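Local coordinates for macrophomate synthase intermolecular Diels-Alderase (Macrophoma commelinae, PDB 1IZC), which is a TIM-barrel enzyme of the HpcH/HpaI aldolase/citrate lyase family that binds a magnesium ion and pyruvic acid, at residues A[71-76]-A[99-104]; A[191-196]-A[237-242]; A[138-143]-A[176-181]. The protein carries 1 engineered substitution. All blocks are in the same frame, centred on the assembly; numbering follows the deposited sequence.

In the fold
All three contacts belong to one closed eight-stranded parallel barrel. Contact 1 comes first along the chain and ties the loop after strand 66-70 to the C-terminal end of strand 97-101. Contact 3 follows, bringing the end of helix 129-139 against the start of strand 179-184, and contact 2 comes last, pairing helix 193-197 with helix 230-245 on the outer layer. Contacts 1 and 3, which share the sheet, lie about 18 Å apart, centre to centre; the centre of contact 2 is about 24 Å from that of contact 1 and about 23 Å from that of contact 3. Contact 1 supplies Arg101 to the pyruvic acid pocket, whereas the other two pack surrounding helices onto each other and onto the barrel.

Contact 1 of 3, residues A[71-76]-A[99-104]; sequences VEHGMF and IVRVPK. With PYR (pyruvic acid), chain C.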
ATOM      1  N   VAL A  71       2.136  15.687  10.686  1.00 10.38           N
ATOM      2  CA  VAL A  71       2.731  15.360   9.410  1.00 12.47           C
ATOM      3  C   VAL A  71       4.165  15.868   9.382  1.00 12.81           C
ATOM      4  O   VAL A  71       4.941  15.480   8.516  1.00 11.66           O
ATOM      5  CB  VAL A  71       1.914  15.966   8.239  1.00 17.37           C
ATOM      6  CG1 VAL A  71       2.532  15.597   6.915  1.00 19.79           C
ATOM      7  CG2 VAL A  71       0.500  15.453   8.296  1.00 21.73           C
ATOM      8  N   GLU A  72       4.535  16.738  10.321  1.00  8.47           N
ATOM      9  CA  GLU A  72       5.922  17.193  10.309  1.00  6.55           C
ATOM     10  C   GLU A  72       6.816  16.002  10.615  1.00  6.96           C
ATOM     11  O   GLU A  72       7.835  15.796   9.951  1.00 10.88           O
ATOM     12  CB  GLU A  72       6.208  18.289  11.340  1.00  8.67           C
ATOM     13  CG  GLU A  72       7.703  18.686  11.314  1.00 11.92           C
ATOM     14  CD  GLU A  72       8.112  19.691  12.390  1.00 14.32           C
ATOM     15  OE1 GLU A  72       7.456  19.754  13.454  1.00 11.35           O
ATOM     16  OE2 GLU A  72       9.116  20.400  12.166  1.00 12.87           O
ATOM     17  N   HIS A  73       6.415  15.213  11.610  1.00  8.44           N
ATOM     18  CA  HIS A  73       7.210  14.056  12.016  1.00 12.43           C
ATOM     19  C   HIS A  73       6.512  12.705  11.914  1.00 15.76           C
ATOM     20  O   HIS A  73       7.140  11.670  12.161  1.00 19.05           O
ATOM     21  CB  HIS A  73       7.720  14.266  13.438  1.00 14.12           C
ATOM     22  CG  HIS A  73       8.733  15.363  13.550  1.00 11.96           C
ATOM     23  ND1 HIS A  73       9.968  15.294  12.946  1.00 12.62           N
ATOM     24  CD2 HIS A  73       8.697  16.548  14.201  1.00 13.31           C
ATOM     25  CE1 HIS A  73      10.652  16.391  13.225  1.00 16.08           C
ATOM     26  NE2 HIS A  73       9.904  17.167  13.984  1.00 11.68           N
ATOM     27  N   GLY A  74       5.223  12.710  11.590  1.00 10.14           N
ATOM     28  CA  GLY A  74       4.485  11.464  11.427  1.00 10.73           C
ATOM     29  C   GLY A  74       4.712  10.967  10.010  1.00 10.94           C
ATOM     30  O   GLY A  74       4.659  11.734   9.049  1.00 12.15           O
ATOM     31  N   MET A  75       4.948   9.669   9.867  1.00  9.03           N
ATOM     32  CA  MET A  75       5.241   9.085   8.567  1.00 10.81           C
ATOM     33  C   MET A  75       4.033   8.832   7.659  1.00 12.51           C
ATOM     34  O   MET A  75       3.901   7.763   7.072  1.00 11.73           O
ATOM     35  CB  MET A  75       6.016   7.780   8.775  1.00 10.21           C
ATOM     36  CG  MET A  75       7.327   7.939   9.527  1.00 10.81           C
ATOM     37  SD  MET A  75       8.510   8.972   8.611  1.00 15.39           S
ATOM     38  CE  MET A  75       8.424  10.467   9.556  1.00 21.43           C
ATOM     39  N   PHE A  76       3.157   9.820   7.526  1.00  9.69           N
ATOM     40  CA  PHE A  76       1.990   9.662   6.673  1.00 12.44           C
ATOM     41  C   PHE A  76       2.303   9.948   5.205  1.00 11.64           C
ATOM     42  O   PHE A  76       2.872  10.996   4.890  1.00 16.19           O
ATOM     43  CB  PHE A  76       0.871  10.640   7.074  1.00 15.17           C
ATOM     44  CG  PHE A  76       0.309  10.417   8.445  1.00 17.41           C
ATOM     45  CD1 PHE A  76       0.928  10.960   9.570  1.00 14.62           C
ATOM     46  CD2 PHE A  76      -0.852   9.667   8.610  1.00 13.49           C
ATOM     47  CE1 PHE A  76       0.395  10.756  10.849  1.00 16.78           C
ATOM     48  CE2 PHE A  76      -1.395   9.454   9.873  1.00 12.62           C
ATOM     49  CZ  PHE A  76      -0.773   9.997  10.999  1.00 17.17           C
ATOM     50  N   ILE A  99      -6.907  18.663  13.289  1.00  7.29           N
ATOM     51  CA  ILE A  99      -5.853  19.680  13.283  1.00  7.82           C
ATOM     52  C   ILE A  99      -4.622  18.959  12.760  1.00 10.03           C
ATOM     53  O   ILE A  99      -4.333  17.819  13.169  1.00  9.31           O
ATOM     54  CB  ILE A  99      -5.583  20.210  14.703  1.00  9.50           C
ATOM     55  CG1 ILE A  99      -6.839  20.919  15.220  1.00 11.16           C
ATOM     56  CG2 ILE A  99      -4.385  21.168  14.693  1.00  9.63           C
ATOM     57  CD1 ILE A  99      -6.834  21.153  16.736  1.00 14.08           C
ATOM     58  N   VAL A 100      -3.893  19.605  11.857  1.00  6.67           N
ATOM     59  CA  VAL A 100      -2.728  18.967  11.285  1.00  8.22           C
ATOM     60  C   VAL A 100      -1.508  19.841  11.435  1.00 10.04           C
ATOM     61  O   VAL A 100      -1.549  21.026  11.099  1.00 10.46           O
ATOM     62  CB  VAL A 100      -2.917  18.683   9.765  1.00  7.62           C
ATOM     63  CG1 VAL A 100      -1.646  18.041   9.195  1.00 10.74           C
ATOM     64  CG2 VAL A 100      -4.105  17.766   9.550  1.00  6.67           C
ATOM     65  N   ARG A 101      -0.443  19.278  11.995  1.00  9.36           N
ATOM     66  CA  ARG A 101       0.799  20.038  12.066  1.00  8.94           C
ATOM     67  C   ARG A 101       1.555  19.614  10.821  1.00 13.50           C
ATOM     68  O   ARG A 101       1.882  18.437  10.638  1.00 11.82           O
ATOM     69  CB  ARG A 101       1.655  19.718  13.283  1.00 10.78           C
ATOM     70  CG  ARG A 101       3.029  20.328  13.043  1.00 13.34           C
ATOM     71  CD  ARG A 101       3.883  20.351  14.222  1.00 16.41           C
ATOM     72  NE  ARG A 101       4.357  19.031  14.613  1.00 13.51           N
ATOM     73  CZ  ARG A 101       5.077  18.852  15.706  1.00 14.82           C
ATOM     74  NH1 ARG A 101       5.368  19.907  16.458  1.00 13.43           N
ATOM     75  NH2 ARG A 101       5.488  17.642  16.062  1.00 13.98           N
ATOM     76  N   VAL A 102       1.839  20.580   9.964  1.00  8.51           N
ATOM     77  CA  VAL A 102       2.495  20.309   8.708  1.00  9.47           C
ATOM     78  C   VAL A 102       3.970  20.647   8.705  1.00 10.65           C
ATOM     79  O   VAL A 102       4.448  21.350   9.580  1.00 13.09           O
ATOM     80  CB  VAL A 102       1.837  21.138   7.577  1.00 13.40           C
ATOM     81  CG1 VAL A 102       0.359  20.785   7.459  1.00 11.18           C
ATOM     82  CG2 VAL A 102       1.992  22.637   7.874  1.00 15.70           C
ATOM     83  N   PRO A 103       4.715  20.099   7.733  1.00 10.95           N
ATOM     84  CA  PRO A 103       6.147  20.407   7.649  1.00  9.28           C
ATOM     85  C   PRO A 103       6.145  21.905   7.303  1.00 10.96           C
ATOM     86  O   PRO A 103       5.307  22.350   6.526  1.00 13.53           O
ATOM     87  CB  PRO A 103       6.620  19.561   6.466  1.00 10.15           C
ATOM     88  CG  PRO A 103       5.629  18.425   6.413  1.00 10.03           C
ATOM     89  CD  PRO A 103       4.316  19.085   6.742  1.00 11.43           C
ATOM     90  N   LYS A 104       7.084  22.678   7.841  1.00 13.67           N
ATOM     91  CA  LYS A 104       7.081  24.115   7.591  1.00 14.92           C
ATOM     92  C   LYS A 104       7.083  24.628   6.141  1.00 16.79           C
ATOM     93  O   LYS A 104       6.507  25.692   5.860  1.00 17.12           O
ATOM     94  CB  LYS A 104       8.233  24.772   8.351  1.00 15.74           C
ATOM     95  CG  LYS A 104       8.076  26.285   8.422  1.00 21.74           C
ATOM     96  CD  LYS A 104       9.241  26.917   9.146  1.00 30.28           C
ATOM     97  CE  LYS A 104       8.899  28.318   9.623  1.00 26.96           C
ATOM     98  NZ  LYS A 104      10.159  28.929  10.152  1.00 28.18           N
TER
HETATM   99  C   PYR C2001       8.318  20.443  20.404  1.00 27.01           C
HETATM  100  O   PYR C2001       9.340  20.684  19.732  1.00 18.57           O
HETATM  101  OXT PYR C2001       8.300  20.316  21.652  1.00 26.17           O
HETATM  102  CA  PYR C2001       7.078  20.315  19.554  1.00 18.39           C
HETATM  103  O3  PYR C2001       7.067  20.429  18.317  1.00 19.67           O
HETATM  104  CB  PYR C2001       5.848  20.047  20.319  1.00 17.63           C
HETATM  105  O   HOH W   1       9.060  21.559   9.518  1.00 15.80           O
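Arg101 crosses Glu72 at a slant and carries its guanidinium past that carboxylate to the bound pyruvic acid. From Arg101 CB the chain runs out extended, and its contact with the glutamate starts at CG, 4.1 Å from Glu72 CB; CD then passes close to the carboxylate. A bend at chi3 (71°) breaks the otherwise extended chain and slips the guanidinium beneath Glu72 OE1, which sits over the centre of one face. Arg101 NE and Glu72 OE1 are 3.4 Å apart, but the two planes stand 79° to each other and no N-H points at the oxygen, making this salt bridge one of charge alone. At the tip the two nitrogens part. Arg101 NH1 donates to PYR O3 at 2.6 Å, with the ligand at the guanidinium edge, while NH2 comes within 3.9 Å of His73 CD2, meeting that ring at its edge.

Further bonds fix these groups. Arg101 NH1 also bonds to Gln183, and NH2 forms a salt bridge with Asp70. The other carboxylate oxygen of Glu72 is held by His125, and a water donates to Glu72 OE2 (2.9 Å) and accepts from Lys104 N (2.8 Å), bridging the two segments. His73 reaches Ser148 and Asp115 of the second subunit, so the surroundings of Arg101 extend to the subunit interface.

The backbone also joins the segments: Val71 N donates to Arg101 O at 2.8 Å, and Glu72 N adds a weak bond to the same oxygen. Val71 packs beside this bond, its CG2 pressed tightly on Val100 CG1 at 3.5 Å and its CG1 against the Pro103 ring. The result is a loop stapled to the C-terminal end of the neighbouring parallel strand, the end of a TIM barrel where the active site lies, here delivering Arg101 to the pyruvic acid pocket.

Contact 2 of 3, residues A[191-196]-A[237-242]; sequences ENVDAI and TKFSTA
Val193 fits against the side of helix 230-245, its two methyls facing different residues. CG1 lies along the aliphatic chain of Lys238, 3.7 Å from Lys238 CG, and the two side chains lie side by side but run opposite ways. CG2 reaches deeper, 4.1 Å from Phe239 CD1 and 4.2 Å from Ala242 CB. This division follows from the torsion of Val193 (chi1 72°), which puts CG1 in the crowded position between the backbone N and carbonyl carbon and leaves CG2 opposite the backbone N. The small Ala242 lets the backbones come close, its CA being the nearest in the 237-242 segment to that of Asp194.

Lys238 is fully extended, and its length carries the ammonium beyond the valine to the end of the preceding short helix. There Lys238 NZ makes a weak hydrogen bond to Glu191 O at 3.1 Å, and it also donates to Val190 O. Two carbonyls at a helix C-terminus thus receive a positive charge, which probably suits the negative end of the helix dipole. Asp194 stays farther away, its OD2 passing Lys238 CE at 3.9 Å instead of meeting the amine.

Asp194 is instead engaged by Arg245, about one turn beyond Ala242, in a salt bridge through OD1. A water that donates to that same Asp194 OD1 also donates to Lys238 O at 2.9 Å, adding a water-mediated link between the helices.

Outside this shell, Asn192 separates helices 187-191 and 193-197. Phe239 turns inward, its ring edge-to-face with Phe207 and touching Ile184 and Ile250. Two neighbouring outer helices of the barrel are therefore seated together above strands 179-184, 205-207 and 250-253.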
ATOM      1  N   GLU A 191      11.612  35.416  21.213  1.00 17.43           N
ATOM      2  CA  GLU A 191      12.004  36.818  21.190  1.00 20.89           C
ATOM      3  C   GLU A 191      11.048  37.682  20.366  1.00 20.09           C
ATOM      4  O   GLU A 191      10.908  38.884  20.618  1.00 19.17           O
ATOM      5  CB  GLU A 191      13.439  36.953  20.663  1.00 23.34           C
ATOM      6  CG  GLU A 191      14.445  36.159  21.498  1.00 33.60           C
ATOM      7  CD  GLU A 191      15.900  36.350  21.084  1.00 41.27           C
ATOM      8  OE1 GLU A 191      16.217  36.210  19.879  1.00 40.90           O
ATOM      9  OE2 GLU A 191      16.732  36.619  21.980  1.00 39.71           O
ATOM     10  N   ASN A 192      10.362  37.071  19.404  1.00 17.51           N
ATOM     11  CA  ASN A 192       9.444  37.817  18.548  1.00 15.15           C
ATOM     12  C   ASN A 192       7.980  37.410  18.776  1.00 13.73           C
ATOM     13  O   ASN A 192       7.120  37.702  17.947  1.00 13.60           O
ATOM     14  CB  ASN A 192       9.848  37.585  17.082  1.00 14.97           C
ATOM     15  CG  ASN A 192       9.198  38.565  16.121  1.00 19.18           C
ATOM     16  OD1 ASN A 192       8.974  39.733  16.452  1.00 19.21           O
ATOM     17  ND2 ASN A 192       8.907  38.096  14.910  1.00 18.15           N
ATOM     18  N   VAL A 193       7.690  36.769  19.905  1.00 11.77           N
ATOM     19  CA  VAL A 193       6.322  36.300  20.155  1.00 12.79           C
ATOM     20  C   VAL A 193       5.279  37.406  20.299  1.00 14.45           C
ATOM     21  O   VAL A 193       4.111  37.210  19.968  1.00 14.36           O
ATOM     22  CB  VAL A 193       6.260  35.353  21.391  1.00 11.70           C
ATOM     23  CG1 VAL A 193       6.452  36.139  22.684  1.00 14.65           C
ATOM     24  CG2 VAL A 193       4.926  34.618  21.416  1.00 12.92           C
ATOM     25  N   ASP A 194       5.677  38.575  20.789  1.00 12.99           N
ATOM     26  CA  ASP A 194       4.698  39.643  20.915  1.00 14.35           C
ATOM     27  C   ASP A 194       4.108  39.994  19.556  1.00 14.37           C
ATOM     28  O   ASP A 194       2.899  40.195  19.435  1.00 15.42           O
ATOM     29  CB  ASP A 194       5.323  40.891  21.554  1.00 15.58           C
ATOM     30  CG  ASP A 194       5.759  40.647  22.983  1.00 19.27           C
ATOM     31  OD1 ASP A 194       5.090  39.854  23.675  1.00 19.65           O
ATOM     32  OD2 ASP A 194       6.763  41.250  23.419  1.00 25.09           O
ATOM     33  N   ALA A 195       4.955  40.062  18.532  1.00 13.06           N
ATOM     34  CA  ALA A 195       4.492  40.398  17.194  1.00 12.80           C
ATOM     35  C   ALA A 195       3.657  39.273  16.580  1.00 14.96           C
ATOM     36  O   ALA A 195       2.638  39.517  15.939  1.00 13.43           O
ATOM     37  CB  ALA A 195       5.680  40.703  16.295  1.00 13.98           C
ATOM     38  N   ILE A 196       4.090  38.036  16.781  1.00 12.85           N
ATOM     39  CA  ILE A 196       3.364  36.915  16.210  1.00 11.89           C
ATOM     40  C   ILE A 196       1.981  36.790  16.850  1.00 11.82           C
ATOM     41  O   ILE A 196       0.983  36.586  16.155  1.00 12.66           O
ATOM     42  CB  ILE A 196       4.164  35.599  16.394  1.00 11.89           C
ATOM     43  CG1 ILE A 196       5.491  35.696  15.625  1.00 14.36           C
ATOM     44  CG2 ILE A 196       3.338  34.410  15.875  1.00 11.70           C
ATOM     45  CD1 ILE A 196       6.504  34.613  15.988  1.00 17.72           C
ATOM     46  N   THR A 237       6.345  32.284  30.160  1.00 20.45           N
ATOM     47  CA  THR A 237       5.599  33.417  30.676  1.00 20.31           C
ATOM     48  C   THR A 237       5.387  34.445  29.583  1.00 18.03           C
ATOM     49  O   THR A 237       4.287  34.984  29.438  1.00 21.53           O
ATOM     50  CB  THR A 237       6.326  34.080  31.858  1.00 21.59           C
ATOM     51  OG1 THR A 237       6.327  33.177  32.969  1.00 25.81           O
ATOM     52  CG2 THR A 237       5.619  35.371  32.257  1.00 27.36           C
ATOM     53  N   LYS A 238       6.435  34.718  28.815  1.00 18.20           N
ATOM     54  CA  LYS A 238       6.333  35.685  27.734  1.00 16.02           C
ATOM     55  C   LYS A 238       5.339  35.180  26.688  1.00 17.19           C
ATOM     56  O   LYS A 238       4.496  35.932  26.197  1.00 14.37           O
ATOM     57  CB  LYS A 238       7.697  35.913  27.095  1.00 16.97           C
ATOM     58  CG  LYS A 238       7.694  36.999  26.036  1.00 19.60           C
ATOM     59  CD  LYS A 238       9.073  37.170  25.418  1.00 19.96           C
ATOM     60  CE  LYS A 238       9.071  38.276  24.382  1.00 24.68           C
ATOM     61  NZ  LYS A 238      10.363  38.349  23.661  1.00 27.33           N
ATOM     62  N   PHE A 239       5.447  33.897  26.360  1.00 15.83           N
ATOM     63  CA  PHE A 239       4.560  33.266  25.391  1.00 12.90           C
ATOM     64  C   PHE A 239       3.092  33.313  25.826  1.00 14.60           C
ATOM     65  O   PHE A 239       2.227  33.773  25.073  1.00 14.96           O
ATOM     66  CB  PHE A 239       4.998  31.803  25.178  1.00 14.46           C
ATOM     67  CG  PHE A 239       4.011  30.958  24.401  1.00 12.51           C
ATOM     68  CD1 PHE A 239       4.038  30.919  23.011  1.00 12.59           C
ATOM     69  CD2 PHE A 239       3.065  30.182  25.077  1.00 11.24           C
ATOM     70  CE1 PHE A 239       3.132  30.111  22.294  1.00 10.94           C
ATOM     71  CE2 PHE A 239       2.153  29.376  24.380  1.00 12.24           C
ATOM     72  CZ  PHE A 239       2.188  29.339  22.988  1.00 10.16           C
ATOM     73  N   SER A 240       2.806  32.843  27.039  1.00 13.87           N
ATOM     74  CA  SER A 240       1.431  32.790  27.526  1.00 15.34           C
ATOM     75  C   SER A 240       0.813  34.165  27.712  1.00 16.03           C
ATOM     76  O   SER A 240      -0.366  34.353  27.425  1.00 14.53           O
ATOM     77  CB  SER A 240       1.347  31.999  28.834  1.00 20.85           C
ATOM     78  OG  SER A 240       2.162  32.574  29.837  1.00 31.58           O
ATOM     79  N   THR A 241       1.604  35.117  28.194  1.00 12.92           N
ATOM     80  CA  THR A 241       1.108  36.476  28.388  1.00 14.29           C
ATOM     81  C   THR A 241       0.780  37.110  27.034  1.00 15.22           C
ATOM     82  O   THR A 241      -0.223  37.819  26.899  1.00 15.01           O
ATOM     83  CB  THR A 241       2.148  37.344  29.129  1.00 17.81           C
ATOM     84  OG1 THR A 241       2.390  36.780  30.424  1.00 22.84           O
ATOM     85  CG2 THR A 241       1.626  38.764  29.306  1.00 27.95           C
ATOM     86  N   ALA A 242       1.614  36.853  26.027  1.00 13.28           N
ATOM     87  CA  ALA A 242       1.365  37.407  24.698  1.00 12.16           C
ATOM     88  C   ALA A 242       0.056  36.848  24.144  1.00 12.63           C
ATOM     89  O   ALA A 242      -0.762  37.595  23.609  1.00 13.12           O
ATOM     90  CB  ALA A 242       2.529  37.089  23.749  1.00 12.49           C
TER
HETATM   91  O   HOH W   2       4.698  38.845  26.319  1.00 18.38           O

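Contact 3 of 3, residues A[138-143]-A[176-181]; sequences EMYYGP and NHVCII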
ATOM      1  N   GLU A 138      -1.629  30.476   1.280  1.00 12.74           N
ATOM      2  CA  GLU A 138      -1.924  29.135   0.783  1.00 12.82           C
ATOM      3  C   GLU A 138      -3.136  28.455   1.411  1.00 11.45           C
ATOM      4  O   GLU A 138      -3.688  27.510   0.838  1.00 12.99           O
ATOM      5  CB  GLU A 138      -0.704  28.229   0.980  1.00 17.32           C
ATOM      6  CG  GLU A 138       0.534  28.648   0.195  1.00 25.78           C
ATOM      7  CD  GLU A 138       0.271  28.717  -1.298  1.00 38.01           C
ATOM      8  OE1 GLU A 138      -0.342  27.768  -1.840  1.00 47.26           O
ATOM      9  OE2 GLU A 138       0.676  29.715  -1.931  1.00 42.74           O
ATOM     10  N   MET A 139      -3.552  28.934   2.576  1.00 11.52           N
ATOM     11  CA  MET A 139      -4.659  28.324   3.309  1.00 10.24           C
ATOM     12  C   MET A 139      -6.053  28.837   3.025  1.00 11.88           C
ATOM     13  O   MET A 139      -7.046  28.142   3.258  1.00 10.68           O
ATOM     14  CB  MET A 139      -4.412  28.460   4.806  1.00 10.18           C
ATOM     15  CG  MET A 139      -3.356  27.521   5.352  1.00 11.32           C
ATOM     16  SD  MET A 139      -3.035  27.774   7.106  1.00 10.38           S
ATOM     17  CE  MET A 139      -4.670  27.323   7.815  1.00  8.19           C
ATOM     18  N   TYR A 140      -6.142  30.060   2.534  1.00 10.67           N
ATOM     19  CA  TYR A 140      -7.446  30.641   2.303  1.00 10.58           C
ATOM     20  C   TYR A 140      -7.629  31.113   0.882  1.00  9.52           C
ATOM     21  O   TYR A 140      -6.678  31.552   0.233  1.00 10.77           O
ATOM     22  CB  TYR A 140      -7.668  31.813   3.272  1.00  9.99           C
ATOM     23  CG  TYR A 140      -7.568  31.417   4.734  1.00 12.28           C
ATOM     24  CD1 TYR A 140      -6.356  31.503   5.422  1.00 10.27           C
ATOM     25  CD2 TYR A 140      -8.681  30.925   5.417  1.00 11.66           C
ATOM     26  CE1 TYR A 140      -6.253  31.105   6.761  1.00 10.95           C
ATOM     27  CE2 TYR A 140      -8.591  30.519   6.749  1.00 12.84           C
ATOM     28  CZ  TYR A 140      -7.375  30.612   7.417  1.00 10.39           C
ATOM     29  OH  TYR A 140      -7.301  30.200   8.734  1.00 10.05           O
ATOM     30  N   TYR A 141      -8.863  31.008   0.403  1.00 11.03           N
ATOM     31  CA  TYR A 141      -9.199  31.455  -0.942  1.00 11.24           C
ATOM     32  C   TYR A 141      -9.273  32.974  -0.977  1.00 10.55           C
ATOM     33  O   TYR A 141      -9.421  33.621   0.057  1.00 12.28           O
ATOM     34  CB  TYR A 141     -10.568  30.911  -1.347  1.00  9.78           C
ATOM     35  CG  TYR A 141     -10.634  29.410  -1.396  1.00 11.29           C
ATOM     36  CD1 TYR A 141      -9.960  28.703  -2.383  1.00 13.57           C
ATOM     37  CD2 TYR A 141     -11.383  28.697  -0.462  1.00 13.11           C
ATOM     38  CE1 TYR A 141     -10.028  27.318  -2.448  1.00 16.20           C
ATOM     39  CE2 TYR A 141     -11.458  27.312  -0.518  1.00 13.18           C
ATOM     40  CZ  TYR A 141     -10.783  26.635  -1.510  1.00 15.23           C
ATOM     41  OH  TYR A 141     -10.884  25.271  -1.578  1.00 15.15           O
ATOM     42  N   GLY A 142      -9.155  33.535  -2.171  1.00 13.96           N
ATOM     43  CA  GLY A 142      -9.283  34.973  -2.300  1.00 12.82           C
ATOM     44  C   GLY A 142     -10.675  35.319  -1.798  1.00 16.15           C
ATOM     45  O   GLY A 142     -11.590  34.496  -1.889  1.00 17.76           O
ATOM     46  N   PRO A 143     -10.890  36.540  -1.295  1.00 18.21           N
ATOM     47  CA  PRO A 143      -9.935  37.641  -1.158  1.00 17.66           C
ATOM     48  C   PRO A 143      -8.918  37.543  -0.018  1.00 17.63           C
ATOM     49  O   PRO A 143      -8.034  38.383   0.089  1.00 18.67           O
ATOM     50  CB  PRO A 143     -10.848  38.853  -0.995  1.00 16.44           C
ATOM     51  CG  PRO A 143     -11.982  38.283  -0.190  1.00 18.09           C
ATOM     52  CD  PRO A 143     -12.240  36.949  -0.853  1.00 19.17           C
ATOM     53  N   ASN A 176     -14.290  30.350   6.577  1.00 11.84           N
ATOM     54  CA  ASN A 176     -14.874  30.638   7.879  1.00 10.36           C
ATOM     55  C   ASN A 176     -14.567  29.593   8.953  1.00  8.61           C
ATOM     56  O   ASN A 176     -14.619  29.897  10.138  1.00 10.89           O
ATOM     57  CB  ASN A 176     -16.399  30.762   7.780  1.00 11.73           C
ATOM     58  CG  ASN A 176     -16.840  31.891   6.874  1.00 19.73           C
ATOM     59  OD1 ASN A 176     -16.171  32.911   6.769  1.00 24.64           O
ATOM     60  ND2 ASN A 176     -17.982  31.717   6.228  1.00 25.57           N
ATOM     61  N   HIS A 177     -14.254  28.369   8.543  1.00  9.54           N
ATOM     62  CA  HIS A 177     -14.016  27.302   9.523  1.00  9.20           C
ATOM     63  C   HIS A 177     -12.564  27.016   9.871  1.00 11.32           C
ATOM     64  O   HIS A 177     -12.262  26.617  11.002  1.00  9.13           O
ATOM     65  CB  HIS A 177     -14.616  25.981   9.023  1.00  6.60           C
ATOM     66  CG  HIS A 177     -16.112  25.926   9.061  1.00 11.30           C
ATOM     67  ND1 HIS A 177     -16.812  24.763   8.813  1.00 11.11           N
ATOM     68  CD2 HIS A 177     -17.043  26.879   9.309  1.00 10.07           C
ATOM     69  CE1 HIS A 177     -18.109  25.001   8.910  1.00 12.85           C
ATOM     70  NE2 HIS A 177     -18.278  26.276   9.210  1.00  9.16           N
ATOM     71  N   VAL A 178     -11.681  27.202   8.891  1.00 10.09           N
ATOM     72  CA  VAL A 178     -10.262  26.871   9.034  1.00 11.49           C
ATOM     73  C   VAL A 178      -9.430  27.831   9.874  1.00 11.38           C
ATOM     74  O   VAL A 178      -9.530  29.053   9.723  1.00 10.87           O
ATOM     75  CB  VAL A 178      -9.622  26.708   7.636  1.00 12.66           C
ATOM     76  CG1 VAL A 178      -8.127  26.413   7.768  1.00 13.24           C
ATOM     77  CG2 VAL A 178     -10.322  25.566   6.881  1.00 11.43           C
ATOM     78  N   CYS A 179      -8.589  27.254  10.733  1.00  8.47           N
ATOM     79  CA  CYS A 179      -7.739  28.017  11.654  1.00  6.04           C
ATOM     80  C   CYS A 179      -6.240  27.842  11.442  1.00 10.41           C
ATOM     81  O   CYS A 179      -5.779  26.779  10.996  1.00  9.62           O
ATOM     82  CB  CYS A 179      -8.058  27.619  13.095  1.00 11.77           C
ATOM     83  SG  CYS A 179      -9.787  27.842  13.576  1.00 14.11           S
ATOM     84  N   ILE A 180      -5.489  28.895  11.778  1.00  8.47           N
ATOM     85  CA  ILE A 180      -4.033  28.900  11.679  1.00 11.51           C
ATOM     86  C   ILE A 180      -3.464  29.037  13.093  1.00 12.35           C
ATOM     87  O   ILE A 180      -3.848  29.940  13.852  1.00 11.40           O
ATOM     88  CB  ILE A 180      -3.492  30.072  10.816  1.00 17.00           C
ATOM     89  CG1 ILE A 180      -4.026  29.990   9.401  1.00 28.49           C
ATOM     90  CG2 ILE A 180      -1.976  29.997  10.743  1.00 21.47           C
ATOM     91  CD1 ILE A 180      -3.369  30.999   8.450  1.00 35.62           C
ATOM     92  N   ILE A 181      -2.555  28.129  13.437  1.00  9.08           N
ATOM     93  CA  ILE A 181      -1.926  28.090  14.746  1.00 10.61           C
ATOM     94  C   ILE A 181      -0.397  28.049  14.646  1.00 12.66           C
ATOM     95  O   ILE A 181       0.190  27.000  14.357  1.00 10.25           O
ATOM     96  CB  ILE A 181      -2.389  26.836  15.542  1.00 10.43           C
ATOM     97  CG1 ILE A 181      -3.910  26.856  15.712  1.00 12.36           C
ATOM     98  CG2 ILE A 181      -1.737  26.795  16.933  1.00 10.64           C
ATOM     99  CD1 ILE A 181      -4.647  26.023  14.671  1.00 15.31           C
TER
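Val178 O is gripped by two side chains, the hydroxyl of Tyr140 and the guanidinium of Arg29. Tyr140 OH donates to Val178 O at 2.7 Å, but it arrives from above the carbonyl plane, with a C=O...donor angle of 114°. The bond joins the residue just past helix 129-139 to the residue between helix 171-177 and strand 179-184. Tyr140 has CG opposite its carbonyl carbon (chi1 -58°), which turns the ring toward Val178 and Ile180, at the start of the strand, and lets its edge do the touching. On one side of that edge CE2 sits 4.0 Å from Val178 CB; on the other CE1 meets Ile180 CD1 at 3.3 Å.

Met139 packs beside the tyrosine. Its chain bends at chi3 and its end packs at Val178 and Ile180, although the exact position of the methyl is doubtful.

Met139 and Val178 both rest on Leu114 of helix 107-116, and Met139 also touches Ile121. Ile180 leans on Ile123, and its backbone N bonds to His203. The end of helix 129-139 is thus packed against the start of strand 179-184, beside strand 120-123.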